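Local coordinates for nucleoporin NUP159 (Saccharomyces cerevisiae, PDB 1XIP), which serves as a structural component of the nuclear pore complex, its N-terminal beta-propeller domain tethering the mRNA-export helicase Dbp5 to the pore, at residues V145-A150 with L161-T166; K180-Q185 with Y214-V219; S103-L108 with P128-K133. One frame throughout, in Å; residues are numbered along the deposited sequence.

In the fold
The three contacts follow one another along a beta-propeller. Contact 3 joins the blade that runs from strand 90-96 to strand 119-124 to the next one, from 129-134 to 158-165; contact 1 closes the outer hairpin of that second blade; contact 2 joins the following blade, from 167-170 to 193-200, to strand 215-221, an edge strand of the blade after it. Contacts 1 and 2 touch: Asn164 O lies 2.9 Å from Lys180 N, a probable hydrogen bond, and Thr166 OG1 comes within 3.4 Å of Pro216 CB. Their centres are about 13 Å apart, as are those of contacts 1 and 3, which approach to about 5 Å between nearest atoms. All three lie in the Dbp5-interacting region.

Contact 1: residues V145-A150 with L161-T166; sequences VNDLSA and LAQNVT
Leu148 faces Leu161 and Ala162 together, a classic beta bulge in the antiparallel hairpin of strands 147-152 and 158-165, the third and fourth strands of a propeller blade. The axes of 147-150 and 161-163 approach to 4.7 Å at 170°. At the bulge, Leu148 O accepts two backbone donors, Leu161 N at 2.7 Å and Ala162 N at 3.1 Å, the second bond being the straighter. Leu148 N returns a bond to Ala162 O.

Beyond the strand pairing, a side-chain bond ties the open end of the hairpin: Asn146 ND2 donates to Val165 O over 2.7 Å, tilted from both the amide plane and the carbonyl plane. With CG beside the backbone N (chi1 -60°), the amide is swung over the corner where the chain leaves for the next blade. An alanine here would remove this amide and is likely to leave Val165 O without its side-chain donor.

Apolar contacts line one face, where Leu148 CB meets Val165 CG2 at 3.9 Å, and Leu161 CD1 rests 3.8 Å from Ala150 CB. On the other face Asp147 and Gln163 run side by side, their flat ends 72° apart, with OD1 of Asp147 3.4 Å from CG of Gln163.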
# COMPACT_ATOMS: atom_id res chain seq x y z
N VAL A 145 14.76 -12.49 3.51
CA VAL A 145 15.66 -12.88 4.59
C VAL A 145 15.76 -11.73 5.60
O VAL A 145 16.63 -11.71 6.48
CB VAL A 145 17.06 -13.32 4.02
CG1 VAL A 145 17.99 -12.14 3.81
CG2 VAL A 145 17.70 -14.40 4.89
N ASN A 146 14.83 -10.78 5.45
CA ASN A 146 14.71 -9.60 6.31
C ASN A 146 15.87 -8.62 6.22
O ASN A 146 16.36 -8.12 7.24
CB ASN A 146 14.44 -10.02 7.77
CG ASN A 146 13.18 -10.83 7.92
OD1 ASN A 146 13.21 -11.97 8.36
ND2 ASN A 146 12.04 -10.24 7.55
N ASP A 147 16.32 -8.36 4.98
CA ASP A 147 17.42 -7.43 4.71
C ASP A 147 16.88 -6.20 3.98
O ASP A 147 16.41 -6.31 2.84
CB ASP A 147 18.48 -8.09 3.83
CG ASP A 147 19.49 -8.93 4.62
OD1 ASP A 147 19.50 -8.88 5.87
OD2 ASP A 147 20.32 -9.68 4.05
N LEU A 148 16.95 -5.03 4.61
CA LEU A 148 16.53 -3.79 3.96
C LEU A 148 17.68 -3.18 3.16
O LEU A 148 18.72 -2.84 3.73
CB LEU A 148 16.01 -2.78 4.97
CG LEU A 148 15.20 -1.63 4.38
CD1 LEU A 148 13.95 -2.17 3.73
CD2 LEU A 148 14.85 -0.62 5.44
N SER A 149 17.48 -3.04 1.85
CA SER A 149 18.54 -2.56 0.94
C SER A 149 18.09 -1.42 0.04
O SER A 149 16.89 -1.17 -0.11
CB SER A 149 19.05 -3.70 0.09
OG SER A 149 17.97 -4.49 -0.36
N ALA A 150 19.06 -0.73 -0.55
CA ALA A 150 18.79 0.43 -1.40
C ALA A 150 19.42 0.29 -2.78
O ALA A 150 20.62 0.03 -2.89
CB ALA A 150 19.28 1.70 -0.73
N LEU A 161 20.84 -1.19 4.11
CA LEU A 161 20.33 -0.21 5.05
C LEU A 161 20.14 -0.74 6.45
O LEU A 161 20.64 -0.16 7.41
CB LEU A 161 19.03 0.40 4.55
CG LEU A 161 19.09 1.17 3.23
CD1 LEU A 161 17.69 1.34 2.71
CD2 LEU A 161 19.81 2.52 3.40
N ALA A 162 19.42 -1.85 6.58
CA ALA A 162 19.13 -2.41 7.89
C ALA A 162 18.93 -3.91 7.83
O ALA A 162 18.95 -4.50 6.75
CB ALA A 162 17.91 -1.74 8.50
N GLN A 163 18.75 -4.52 9.00
CA GLN A 163 18.52 -5.95 9.11
C GLN A 163 17.38 -6.25 10.07
O GLN A 163 17.00 -5.40 10.89
CB GLN A 163 19.76 -6.65 9.62
CG GLN A 163 20.65 -7.21 8.55
CD GLN A 163 22.09 -6.86 8.78
OE1 GLN A 163 22.63 -5.97 8.11
NE2 GLN A 163 22.72 -7.52 9.74
N ASN A 164 16.86 -7.48 9.97
CA ASN A 164 15.81 -7.98 10.86
C ASN A 164 14.50 -7.20 10.77
O ASN A 164 13.72 -7.18 11.72
CB ASN A 164 16.30 -7.99 12.31
CG ASN A 164 17.40 -9.00 12.53
OD1 ASN A 164 17.31 -10.15 12.08
ND2 ASN A 164 18.46 -8.58 13.22
N VAL A 165 14.29 -6.57 9.62
CA VAL A 165 13.13 -5.74 9.34
C VAL A 165 12.00 -6.65 8.87
O VAL A 165 12.25 -7.59 8.12
CB VAL A 165 13.46 -4.72 8.20
CG1 VAL A 165 12.30 -3.71 7.95
CG2 VAL A 165 14.77 -4.00 8.48
N THR A 166 10.76 -6.37 9.31
CA THR A 166 9.61 -7.12 8.80
C THR A 166 8.65 -6.24 8.02
O THR A 166 7.88 -6.72 7.20
CB THR A 166 8.86 -7.88 9.92
OG1 THR A 166 8.45 -6.97 10.93
CG2 THR A 166 9.80 -8.83 10.66

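Contact 2: residues K180-Q185 with Y214-V219; sequences KDRSFQ and YSPLSV
Arg182 reaches Tyr214 through a single hydrogen bond, the one polar link between residues 180-185 and 214-219. NH1 donates to the backbone Tyr214 O over 2.9 Å, approaching in the carbonyl plane on a lone pair, although the N-H direction is bent (133° at the hydrogen) and the oxygen sits 30° out of the guanidinium plane. The neighbouring NH2 binds Leu209 O, so two backbone carbonyls fix the rotation of the group. Glu207 adds only a long, weak ion pair.

A second set of polar bonds shapes the turn that carries this arginine. Asp181 OD2 accepts from Ser183 N at 2.8 Å, forming an Asx turn, and also from Ser183 OG, which it meets with its syn lone pair; the backbone donor comes from above the carboxylate plane. Arg182 is thus spanned by the turn, and its side chain leaves with CG beside the backbone N (chi1 -62°), which lets the guanidinium reach Tyr214 O.

Van der Waals contacts supply the rest. The arginine's aliphatic part passes Pro216 at about a right angle, its CG 4.0 Å from Pro216 CD, while Pro216 CG lies equally far from Lys180 O. Farther along, Val219 CG1 meets the Phe184 ring at its edge, in plane, 3.8 Å from CE1. That ring also meets Phe200, their planes nearly parallel, and touches Ala229 and Phe231 of the neighbouring sheet.

Strand 215-221 is an edge strand of its sheet, and residues 180-183 link the second and third strands of the preceding one. A hairpin turn of one blade packed against an edge strand of the next is the arrangement of an interblade seam in a beta-propeller.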
# COMPACT_ATOMS: atom_id res chain seq x y z
N LYS A 180 11.85 -7.55 13.96
CA LYS A 180 11.41 -8.87 14.49
C LYS A 180 11.12 -8.91 15.99
O LYS A 180 10.19 -9.59 16.43
CB LYS A 180 12.45 -9.94 14.17
CG LYS A 180 12.59 -10.28 12.72
CD LYS A 180 13.55 -11.41 12.54
CE LYS A 180 13.02 -12.42 11.55
NZ LYS A 180 13.86 -13.66 11.56
N ASP A 181 11.93 -8.19 16.77
CA ASP A 181 11.69 -8.06 18.21
C ASP A 181 10.52 -7.12 18.53
O ASP A 181 10.20 -6.88 19.70
CB ASP A 181 12.97 -7.62 18.93
CG ASP A 181 13.34 -6.18 18.64
OD1 ASP A 181 14.36 -5.72 19.20
OD2 ASP A 181 12.69 -5.43 17.86
N ARG A 182 9.90 -6.60 17.47
CA ARG A 182 8.69 -5.77 17.56
C ARG A 182 9.02 -4.36 18.01
O ARG A 182 8.15 -3.63 18.48
CB ARG A 182 7.65 -6.41 18.48
CG ARG A 182 7.12 -7.78 18.02
CD ARG A 182 5.76 -8.15 18.61
NE ARG A 182 5.82 -8.38 20.05
CZ ARG A 182 4.78 -8.72 20.80
NH1 ARG A 182 3.58 -8.87 20.26
NH2 ARG A 182 4.94 -8.92 22.10
N SER A 183 10.27 -3.97 17.86
CA SER A 183 10.65 -2.59 18.12
C SER A 183 10.66 -1.75 16.84
O SER A 183 10.63 -2.29 15.72
CB SER A 183 12.00 -2.52 18.86
OG SER A 183 13.08 -2.64 17.96
N PHE A 184 10.69 -0.43 17.02
CA PHE A 184 10.58 0.52 15.93
C PHE A 184 11.82 1.41 15.80
O PHE A 184 12.49 1.73 16.79
CB PHE A 184 9.38 1.41 16.16
CG PHE A 184 8.08 0.69 16.07
CD1 PHE A 184 7.32 0.76 14.91
CD2 PHE A 184 7.60 -0.04 17.15
CE1 PHE A 184 6.10 0.09 14.81
CE2 PHE A 184 6.39 -0.71 17.07
CZ PHE A 184 5.64 -0.65 15.90
N GLN A 185 12.09 1.82 14.58
CA GLN A 185 13.18 2.74 14.32
C GLN A 185 12.80 3.71 13.23
O GLN A 185 12.11 3.36 12.28
CB GLN A 185 14.43 1.98 13.92
CG GLN A 185 15.26 1.52 15.09
CD GLN A 185 16.49 0.78 14.65
OE1 GLN A 185 16.99 1.03 13.56
NE2 GLN A 185 16.97 -0.13 15.48
N TYR A 214 0.86 -12.34 18.07
CA TYR A 214 0.87 -10.97 17.53
C TYR A 214 2.23 -10.62 16.99
O TYR A 214 3.05 -10.00 17.65
CB TYR A 214 0.37 -9.97 18.59
CG TYR A 214 -1.05 -10.27 18.91
CD1 TYR A 214 -2.07 -9.81 18.10
CD2 TYR A 214 -1.38 -11.10 19.97
CE1 TYR A 214 -3.38 -10.11 18.35
CE2 TYR A 214 -2.69 -11.42 20.24
CZ TYR A 214 -3.69 -10.92 19.42
OH TYR A 214 -5.01 -11.23 19.68
N SER A 215 2.47 -11.08 15.77
CA SER A 215 3.71 -10.89 15.08
C SER A 215 3.76 -9.50 14.49
O SER A 215 2.72 -8.89 14.23
CB SER A 215 3.83 -11.91 13.96
OG SER A 215 4.97 -12.72 14.14
N PRO A 216 4.97 -8.99 14.25
CA PRO A 216 5.12 -7.67 13.62
C PRO A 216 4.75 -7.79 12.15
O PRO A 216 5.37 -8.59 11.44
CB PRO A 216 6.61 -7.38 13.79
CG PRO A 216 7.27 -8.74 13.87
CD PRO A 216 6.27 -9.63 14.54
N LEU A 217 3.72 -7.05 11.71
CA LEU A 217 3.21 -7.21 10.34
C LEU A 217 3.46 -5.98 9.46
O LEU A 217 3.78 -6.12 8.28
CB LEU A 217 1.73 -7.61 10.34
CG LEU A 217 1.23 -8.90 11.04
CD1 LEU A 217 -0.27 -9.02 10.98
CD2 LEU A 217 1.83 -10.13 10.45
N SER A 218 3.33 -4.78 10.03
CA SER A 218 3.25 -3.60 9.18
C SER A 218 3.53 -2.24 9.87
O SER A 218 3.06 -2.01 10.98
CB SER A 218 1.87 -3.58 8.52
OG SER A 218 1.51 -2.25 8.20
N VAL A 219 4.29 -1.37 9.21
CA VAL A 219 4.36 0.05 9.58
C VAL A 219 3.89 0.94 8.46
O VAL A 219 4.06 0.61 7.28
CB VAL A 219 5.77 0.61 9.89
CG1 VAL A 219 5.77 1.27 11.26
CG2 VAL A 219 6.89 -0.40 9.68

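Contact 3: residues S103-L108 with P128-K133; sequences STRNAL and PVFQLK
At a seam between adjoining blades, Arg105 meets Pro128, Val129 and Phe130. Its backbone O accepts Val129 N over 3.1 Å, in the carbonyl plane and on a lone pair, and Pro128 CA brings a C-H to the same oxygen at 3.5 Å. The side chain, bent at chi2 (147°) and chi3 (84°), brings the guanidinium alongside residues 128-130: NH1 makes a weak bond of 3.4 Å to Val129 O, while Pro128 CB lies over one face of the guanidinium. Phe130 CD1 is 3.9 Å from NH1; the two planes are 3° apart and meet edge to edge, so this is no stacked cation-pi pair.

Residues 103-108 form the turn between strands 99-104 and 107-112, the second and third of one propeller blade, and strand 129-134 opens the following blade. The turn is held by Thr104 OG1, which accepts from Asn106 N (an ST turn) and from Ala107 N at 3.2 Å (an ST motif).

Deeper in, a methyl packs on a hydroxyl: Leu132 CD1 sits 3.5 Å from Ser103 OG, which donates to Thr104 O. Leu132 also touches Ile91 and Phe92 of strand 90-96, in the blade that carries Ser103, and Phe130 stacks on Phe276.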
# COMPACT_ATOMS: atom_id res chain seq x y z
N SER A 103 8.37 -5.03 -11.09
CA SER A 103 9.14 -5.97 -10.32
C SER A 103 8.32 -7.20 -10.02
O SER A 103 7.16 -7.11 -9.62
CB SER A 103 9.57 -5.33 -9.03
OG SER A 103 10.59 -6.08 -8.43
N THR A 104 8.93 -8.36 -10.25
CA THR A 104 8.44 -9.61 -9.66
C THR A 104 9.18 -9.83 -8.34
O THR A 104 9.90 -8.95 -7.85
CB THR A 104 8.69 -10.84 -10.60
OG1 THR A 104 10.11 -11.08 -10.72
CG2 THR A 104 8.22 -10.58 -12.04
N ARG A 105 9.02 -11.02 -7.77
CA ARG A 105 9.74 -11.38 -6.57
C ARG A 105 11.24 -11.55 -6.85
O ARG A 105 12.08 -11.35 -5.95
CB ARG A 105 9.14 -12.66 -5.97
CG ARG A 105 8.09 -12.39 -4.89
CD ARG A 105 6.96 -13.41 -4.81
NE ARG A 105 7.27 -14.62 -4.02
CZ ARG A 105 7.85 -14.64 -2.79
NH1 ARG A 105 8.23 -13.51 -2.18
NH2 ARG A 105 8.05 -15.80 -2.18
N ASN A 106 11.58 -11.90 -8.10
CA ASN A 106 12.94 -12.33 -8.43
C ASN A 106 13.78 -11.38 -9.27
O ASN A 106 15.01 -11.50 -9.30
CB ASN A 106 12.91 -13.71 -9.06
CG ASN A 106 12.20 -14.71 -8.18
OD1 ASN A 106 12.75 -15.17 -7.18
ND2 ASN A 106 10.94 -15.03 -8.51
N ALA A 107 13.11 -10.43 -9.93
CA ALA A 107 13.78 -9.47 -10.82
C ALA A 107 13.01 -8.17 -11.00
O ALA A 107 11.80 -8.12 -10.83
CB ALA A 107 14.07 -10.13 -12.18
N LEU A 108 13.74 -7.11 -11.36
CA LEU A 108 13.19 -5.78 -11.63
C LEU A 108 13.31 -5.48 -13.12
O LEU A 108 14.33 -5.82 -13.74
CB LEU A 108 14.02 -4.75 -10.86
CG LEU A 108 13.49 -3.39 -10.37
CD1 LEU A 108 14.55 -2.31 -10.62
CD2 LEU A 108 12.15 -2.98 -10.96
N PRO A 128 14.42 -13.71 -2.94
CA PRO A 128 13.06 -13.18 -3.16
C PRO A 128 12.73 -11.94 -2.33
O PRO A 128 13.16 -11.78 -1.19
CB PRO A 128 12.16 -14.34 -2.72
CG PRO A 128 12.97 -15.56 -2.99
CD PRO A 128 14.41 -15.18 -2.76
N VAL A 129 11.92 -11.06 -2.90
CA VAL A 129 11.65 -9.78 -2.28
C VAL A 129 10.20 -9.71 -1.81
O VAL A 129 9.32 -10.27 -2.46
CB VAL A 129 12.00 -8.65 -3.27
CG1 VAL A 129 11.36 -7.34 -2.87
CG2 VAL A 129 13.51 -8.51 -3.36
N PHE A 130 9.96 -9.05 -0.68
CA PHE A 130 8.62 -8.90 -0.09
C PHE A 130 7.98 -7.54 -0.41
O PHE A 130 6.76 -7.42 -0.57
CB PHE A 130 8.68 -9.02 1.45
CG PHE A 130 8.91 -10.41 1.96
CD1 PHE A 130 8.50 -11.55 1.23
CD2 PHE A 130 9.53 -10.60 3.21
CE1 PHE A 130 8.73 -12.85 1.72
CE2 PHE A 130 9.75 -11.89 3.72
CZ PHE A 130 9.35 -13.03 2.97
N GLN A 131 8.81 -6.49 -0.43
CA GLN A 131 8.33 -5.12 -0.54
C GLN A 131 9.32 -4.20 -1.21
O GLN A 131 10.52 -4.28 -0.96
CB GLN A 131 7.97 -4.56 0.83
CG GLN A 131 6.96 -3.40 0.75
CD GLN A 131 6.73 -2.73 2.07
OE1 GLN A 131 6.25 -3.35 3.00
NE2 GLN A 131 7.09 -1.45 2.17
N LEU A 132 8.79 -3.31 -2.05
CA LEU A 132 9.58 -2.31 -2.73
C LEU A 132 8.88 -0.99 -2.58
O LEU A 132 7.65 -0.93 -2.65
CB LEU A 132 9.67 -2.61 -4.21
CG LEU A 132 10.57 -3.73 -4.68
CD1 LEU A 132 9.75 -4.82 -5.29
CD2 LEU A 132 11.53 -3.17 -5.68
N LYS A 133 9.67 0.06 -2.37
CA LYS A 133 9.16 1.42 -2.42
C LYS A 133 10.12 2.27 -3.21
O LYS A 133 11.35 2.21 -3.02
CB LYS A 133 9.01 2.00 -1.03
CG LYS A 133 7.57 2.23 -0.56
CD LYS A 133 6.85 3.39 -1.28
CE LYS A 133 5.30 3.19 -1.28
NZ LYS A 133 4.55 3.79 -2.47